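Local coordinates for DsbA family protein (Salmonella typhimurium, PDB 7JVE) that works as a trimeric thioredoxin-like enzyme with both thiol oxidase and disulfide isomerase activities, at residues A[174-177]-A[178-182]; A[195-199]-A[200-204]. One frame throughout, in Å; residues are numbered along the deposited sequence.

Contact 1: residues A[174-177]-A[178-182]; sequences TLAQ and HYLTP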
ATOM      1  N   THR A 174      31.036 -10.002  16.532  1.00 25.30           N
ATOM      2  CA  THR A 174      31.331 -11.401  16.255  1.00 27.75           C
ATOM      3  C   THR A 174      31.898 -11.557  14.855  1.00 25.84           C
ATOM      4  O   THR A 174      32.886 -12.262  14.651  1.00 30.33           O
ATOM      5  CB  THR A 174      30.078 -12.260  16.430  1.00 34.83           C
ATOM      6  OG1 THR A 174      29.699 -12.278  17.806  1.00 31.99           O
ATOM      7  CG2 THR A 174      30.346 -13.700  15.988  1.00 29.34           C
ATOM      8  N   LEU A 175      31.288 -10.900  13.874  1.00 30.02           N
ATOM      9  CA  LEU A 175      31.894 -10.885  12.550  1.00 29.74           C
ATOM     10  C   LEU A 175      33.216 -10.121  12.569  1.00 30.61           C
ATOM     11  O   LEU A 175      34.202 -10.566  11.965  1.00 28.71           O
ATOM     12  CB  LEU A 175      30.926 -10.285  11.526  1.00 23.36           C
ATOM     13  CG  LEU A 175      31.382 -10.275  10.057  1.00 27.78           C
ATOM     14  CD1 LEU A 175      31.604 -11.687   9.487  1.00 26.11           C
ATOM     15  CD2 LEU A 175      30.417  -9.493   9.155  1.00 22.16           C
ATOM     16  N   ALA A 176      33.270  -8.990  13.293  1.00 24.24           N
ATOM     17  CA  ALA A 176      34.431  -8.107  13.181  1.00 26.96           C
ATOM     18  C   ALA A 176      35.712  -8.756  13.698  1.00 30.01           C
ATOM     19  O   ALA A 176      36.804  -8.395  13.253  1.00 27.98           O
ATOM     20  CB  ALA A 176      34.180  -6.791  13.913  1.00 24.11           C
ATOM     21  N   GLN A 177      35.614  -9.700  14.638  1.00 29.04           N
ATOM     22  CA  GLN A 177      36.837 -10.337  15.124  1.00 31.73           C
ATOM     23  C   GLN A 177      37.629 -11.005  14.004  1.00 30.90           C
ATOM     24  O   GLN A 177      38.834 -11.211  14.161  1.00 30.84           O
ATOM     25  CB  GLN A 177      36.518 -11.353  16.225  1.00 29.37           C
ATOM     26  CG  GLN A 177      35.719 -12.547  15.740  1.00 32.90           C
ATOM     27  CD  GLN A 177      35.174 -13.379  16.896  1.00 36.12           C
ATOM     28  OE1 GLN A 177      35.742 -13.391  17.982  1.00 36.30           O
ATOM     29  NE2 GLN A 177      34.070 -14.083  16.660  1.00 40.97           N
ATOM     30  N   HIS A 178      36.998 -11.317  12.872  1.00 30.57           N
ATOM     31  CA  HIS A 178      37.694 -11.914  11.737  1.00 31.68           C
ATOM     32  C   HIS A 178      38.323 -10.889  10.796  1.00 32.11           C
ATOM     33  O   HIS A 178      39.081 -11.277   9.905  1.00 32.85           O
ATOM     34  CB  HIS A 178      36.729 -12.817  10.952  1.00 32.06           C
ATOM     35  CG  HIS A 178      36.112 -13.883  11.801  1.00 39.13           C
ATOM     36  ND1 HIS A 178      36.855 -14.894  12.377  1.00 38.92           N
ATOM     37  CD2 HIS A 178      34.838 -14.062  12.229  1.00 37.15           C
ATOM     38  CE1 HIS A 178      36.062 -15.667  13.099  1.00 38.42           C
ATOM     39  NE2 HIS A 178      34.834 -15.182  13.027  1.00 46.33           N
ATOM     40  N   TYR A 179      38.030  -9.598  10.960  1.00 28.92           N
ATOM     41  CA  TYR A 179      38.579  -8.586  10.076  1.00 28.67           C
ATOM     42  C   TYR A 179      39.548  -7.643  10.760  1.00 28.84           C
ATOM     43  O   TYR A 179      40.293  -6.944  10.064  1.00 29.12           O
ATOM     44  CB  TYR A 179      37.455  -7.751   9.444  1.00 26.77           C
ATOM     45  CG  TYR A 179      36.640  -8.541   8.457  1.00 30.18           C
ATOM     46  CD1 TYR A 179      35.704  -9.477   8.890  1.00 24.83           C
ATOM     47  CD2 TYR A 179      36.817  -8.370   7.092  1.00 27.17           C
ATOM     48  CE1 TYR A 179      34.971 -10.199   7.996  1.00 24.34           C
ATOM     49  CE2 TYR A 179      36.085  -9.092   6.197  1.00 24.69           C
ATOM     50  CZ  TYR A 179      35.161 -10.000   6.655  1.00 24.37           C
ATOM     51  OH  TYR A 179      34.434 -10.726   5.752  1.00 31.32           O
ATOM     52  N   LEU A 180      39.555  -7.600  12.086  1.00 27.14           N
ATOM     53  CA  LEU A 180      40.394  -6.681  12.838  1.00 24.85           C
ATOM     54  C   LEU A 180      41.390  -7.488  13.640  1.00 26.34           C
ATOM     55  O   LEU A 180      41.120  -8.639  13.988  1.00 29.31           O
ATOM     56  CB  LEU A 180      39.547  -5.828  13.779  1.00 25.75           C
ATOM     57  CG  LEU A 180      38.482  -4.939  13.127  1.00 26.42           C
ATOM     58  CD1 LEU A 180      37.679  -4.216  14.232  1.00 24.64           C
ATOM     59  CD2 LEU A 180      39.088  -3.961  12.115  1.00 20.75           C
ATOM     60  N   THR A 181      42.554  -6.901  13.921  1.00 27.41           N
ATOM     61  CA  THR A 181      43.428  -7.509  14.908  1.00 28.33           C
ATOM     62  C   THR A 181      42.791  -7.400  16.288  1.00 30.56           C
ATOM     63  O   THR A 181      41.955  -6.524  16.533  1.00 28.61           O
ATOM     64  CB  THR A 181      44.789  -6.826  14.971  1.00 32.10           C
ATOM     65  OG1 THR A 181      44.610  -5.501  15.491  1.00 31.30           O
ATOM     66  CG2 THR A 181      45.495  -6.801  13.591  1.00 32.12           C
ATOM     67  N   PRO A 182      43.195  -8.261  17.219  1.00 32.95           N
ATOM     68  CA  PRO A 182      42.681  -8.125  18.594  1.00 28.20           C
ATOM     69  C   PRO A 182      42.872  -6.720  19.138  1.00 28.87           C
ATOM     70  O   PRO A 182      42.010  -6.216  19.874  1.00 29.86           O
ATOM     71  CB  PRO A 182      43.492  -9.177  19.381  1.00 28.93           C
ATOM     72  CG  PRO A 182      43.882 -10.200  18.338  1.00 29.83           C
ATOM     73  CD  PRO A 182      44.142  -9.384  17.073  1.00 29.74           C
TER
HETATM   74  O   HOH W   1      40.089 -10.038  16.137  1.00 32.45           O

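Contact 2: residues A[195-199]-A[200-204]; sequences GAVHD and ALLTN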
ATOM      1  N   GLY A 195      30.675   6.230  24.581  1.00 29.08           N
ATOM      2  CA  GLY A 195      29.549   7.074  24.269  1.00 24.73           C
ATOM      3  C   GLY A 195      29.737   7.953  23.048  1.00 28.10           C
ATOM      4  O   GLY A 195      28.742   8.442  22.503  1.00 24.73           O
ATOM      5  N   ALA A 196      30.980   8.144  22.591  1.00 25.72           N
ATOM      6  CA  ALA A 196      31.234   8.881  21.357  1.00 24.97           C
ATOM      7  C   ALA A 196      30.546   8.228  20.166  1.00 22.22           C
ATOM      8  O   ALA A 196      30.464   7.006  20.068  1.00 24.40           O
ATOM      9  CB  ALA A 196      32.736   8.966  21.087  1.00 23.59           C
ATOM     10  N   VAL A 197      30.046   9.056  19.258  1.00 20.90           N
ATOM     11  CA  VAL A 197      29.412   8.600  18.029  1.00 20.92           C
ATOM     12  C   VAL A 197      30.441   8.685  16.920  1.00 21.75           C
ATOM     13  O   VAL A 197      31.072   9.730  16.733  1.00 22.30           O
ATOM     14  CB  VAL A 197      28.160   9.435  17.699  1.00 23.98           C
ATOM     15  CG1 VAL A 197      27.611   9.060  16.324  1.00 21.73           C
ATOM     16  CG2 VAL A 197      27.086   9.188  18.755  1.00 24.23           C
ATOM     17  N   HIS A 198      30.646   7.581  16.207  1.00 22.54           N
ATOM     18  CA  HIS A 198      31.693   7.570  15.200  1.00 22.17           C
ATOM     19  C   HIS A 198      31.522   8.741  14.244  1.00 23.52           C
ATOM     20  O   HIS A 198      30.431   8.960  13.700  1.00 20.21           O
ATOM     21  CB  HIS A 198      31.679   6.271  14.412  1.00 20.94           C
ATOM     22  CG  HIS A 198      32.821   6.158  13.463  1.00 23.20           C
ATOM     23  ND1 HIS A 198      32.647   6.062  12.102  1.00 24.03           N
ATOM     24  CD2 HIS A 198      34.162   6.127  13.682  1.00 26.07           C
ATOM     25  CE1 HIS A 198      33.831   5.966  11.520  1.00 28.62           C
ATOM     26  NE2 HIS A 198      34.767   6.015  12.455  1.00 27.43           N
ATOM     27  N   ASP A 199      32.620   9.457  14.001  1.00 21.55           N
ATOM     28  CA  ASP A 199      32.520  10.716  13.270  1.00 24.85           C
ATOM     29  C   ASP A 199      31.868  10.538  11.897  1.00 24.87           C
ATOM     30  O   ASP A 199      31.133  11.413  11.433  1.00 24.32           O
ATOM     31  CB  ASP A 199      33.895  11.356  13.116  1.00 26.14           C
ATOM     32  CG  ASP A 199      33.799  12.736  12.481  1.00 38.38           C
ATOM     33  OD1 ASP A 199      33.379  13.680  13.200  1.00 34.01           O
ATOM     34  OD2 ASP A 199      34.082  12.869  11.258  1.00 38.36           O
ATOM     35  N   ALA A 200      32.135   9.420  11.225  1.00 26.36           N
ATOM     36  CA  ALA A 200      31.559   9.215   9.900  1.00 24.54           C
ATOM     37  C   ALA A 200      30.038   9.129   9.963  1.00 23.25           C
ATOM     38  O   ALA A 200      29.344   9.595   9.052  1.00 25.22           O
ATOM     39  CB  ALA A 200      32.143   7.954   9.259  1.00 26.20           C
ATOM     40  N   LEU A 201      29.501   8.538  11.035  1.00 21.57           N
ATOM     41  CA  LEU A 201      28.052   8.470  11.181  1.00 20.63           C
ATOM     42  C   LEU A 201      27.449   9.855  11.383  1.00 24.11           C
ATOM     43  O   LEU A 201      26.402  10.167  10.807  1.00 24.49           O
ATOM     44  CB  LEU A 201      27.683   7.556  12.343  1.00 25.39           C
ATOM     45  CG  LEU A 201      26.302   6.933  12.234  1.00 24.13           C
ATOM     46  CD1 LEU A 201      26.329   5.854  11.130  1.00 23.19           C
ATOM     47  CD2 LEU A 201      25.826   6.367  13.569  1.00 23.02           C
ATOM     48  N   LEU A 202      28.090  10.701  12.198  1.00 21.25           N
ATOM     49  CA  LEU A 202      27.601  12.065  12.382  1.00 21.92           C
ATOM     50  C   LEU A 202      27.662  12.843  11.070  1.00 22.76           C
ATOM     51  O   LEU A 202      26.696  13.517  10.681  1.00 22.84           O
ATOM     52  CB  LEU A 202      28.420  12.791  13.461  1.00 23.79           C
ATOM     53  CG  LEU A 202      28.412  12.276  14.895  1.00 23.01           C
ATOM     54  CD1 LEU A 202      29.459  13.017  15.747  1.00 18.81           C
ATOM     55  CD2 LEU A 202      26.994  12.383  15.510  1.00 24.29           C
ATOM     56  N   THR A 203      28.813  12.779  10.393  1.00 21.23           N
ATOM     57  CA  THR A 203      29.003  13.479   9.124  1.00 21.93           C
ATOM     58  C   THR A 203      28.043  12.971   8.061  1.00 21.99           C
ATOM     59  O   THR A 203      27.442  13.762   7.328  1.00 22.53           O
ATOM     60  CB  THR A 203      30.460  13.306   8.661  1.00 25.01           C
ATOM     61  OG1 THR A 203      31.321  13.859   9.650  1.00 24.85           O
ATOM     62  CG2 THR A 203      30.735  13.985   7.294  1.00 22.34           C
ATOM     63  N   ASN A 204      27.881  11.650   7.963  1.00 23.33           N
ATOM     64  CA  ASN A 204      27.001  11.094   6.938  1.00 22.07           C
ATOM     65  C   ASN A 204      25.541  11.465   7.189  1.00 21.48           C
ATOM     66  O   ASN A 204      24.797  11.725   6.243  1.00 21.55           O
ATOM     67  CB  ASN A 204      27.168   9.579   6.874  1.00 19.53           C
ATOM     68  CG  ASN A 204      28.475   9.168   6.248  1.00 21.18           C
ATOM     69  OD1 ASN A 204      29.202  10.000   5.706  1.00 24.39           O
ATOM     70  ND2 ASN A 204      28.785   7.881   6.307  1.00 21.65           N
TER

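Contact 1: residues A[174-177]-A[178-182]
Gln177 lies alongside His178 where helix 169-176 gives way to a turn, within the helical region that DsbA relatives carry inserted in the thioredoxin fold. Both side chains point the same way, and the geometry supports a CH-pi contact: Gln177 CG stands 3.9 Å from the centroid of the His178 ring, only 11° off the ring normal. A chi1 of 66° brings this about, setting CG of Gln177 between its own backbone N and carbonyl carbon. Beyond CG the chain is extended, and Gln177 NE2 makes a weak hydrogen bond of 3.0 Å to Thr174 O. The imidazole is turned 54° from the Gln177 amide and approaches Thr174 O obliquely, with His178 CD2 3.6 Å from that oxygen.

Leu175 and Tyr179 meet at a slant, Leu175 CD1 lying 4.0 Å from Tyr179 CE1, while Leu175 O sits at the edge of the phenol ring, in its plane, and accepts from His178 N above the carbonyl plane. Tyr179 also packs edge-to-face with Trp153 of helix 147-159, and Ala176 and Leu180 rest on helix 128-145. The turn closes on Ala176 O, which accepts from Tyr179 N at 2.9 Å, above the carbonyl plane, and from Leu180 N at 3.1 Å, almost in line with the carbonyl bond. A water bridges the turn, donating to Gln177 O at 2.6 Å and to Leu180 O at 2.8 Å.

Contact 2: residues A[195-199]-A[200-204]
Leu202 reaches back from the first turn of helix 199-210 to Val197 in the loop before it. Its CB lies 3.7 Å from Asp199 O. Leu202 CG comes next, 3.6 Å from Val197 CG1, and there the chain forks: CD1 of Leu202 passes 3.8 Å from Val197 O, whereas its CD2 approaches Val197 CG1 to 3.5 Å. The valine presents that methyl because CG1 is anti to its backbone N (chi1 173°). Trp128 of helix 128-145 also touches Leu202.

His198 holds the N-cap position, its carbonyl O accepting from Leu202 N in the carbonyl plane and more weakly from Leu201 N. Its ring has Ala200 N over one face and places CE1 3.5 Å from Ala200 CB, while NE2 is hydrogen-bonded to Glu139.

At the next residue, Asp199 O is gripped twice by Thr203, one turn along: by its N at 2.9 Å, nearly straight, and by its OG1 at 3.0 Å from above the carbonyl plane. Thr203 OG1 gives its proton to that carbonyl, and Asp199 OD2 only comes within 3.3 Å of Thr203 OG1; the carboxylate's negative charge would probably be favoured by its place at the helix N-terminus.

How the contacts relate
Contacts 1 and 2 describe the end of one helix and the start of another: contact 1 runs out of the last turn of helix 169-176, and contact 2 leads into helix 199-210, with helix 182-193 between them in sequence. Their centres are 21 Å apart and they do not touch, yet both lean on helix 128-145. Each is partly buried, joining a few buried residues to exposed ones, but contact 1 lies farther out, 30 Å from the chain centre against 19 Å. Chemistry follows position. In contact 1, helix carbonyls take turn amides and a water joins two turn carbonyls; in contact 2, the N-cap carbonyl and the next take amides from Leu201 to Thr203, beside an acidic side chain.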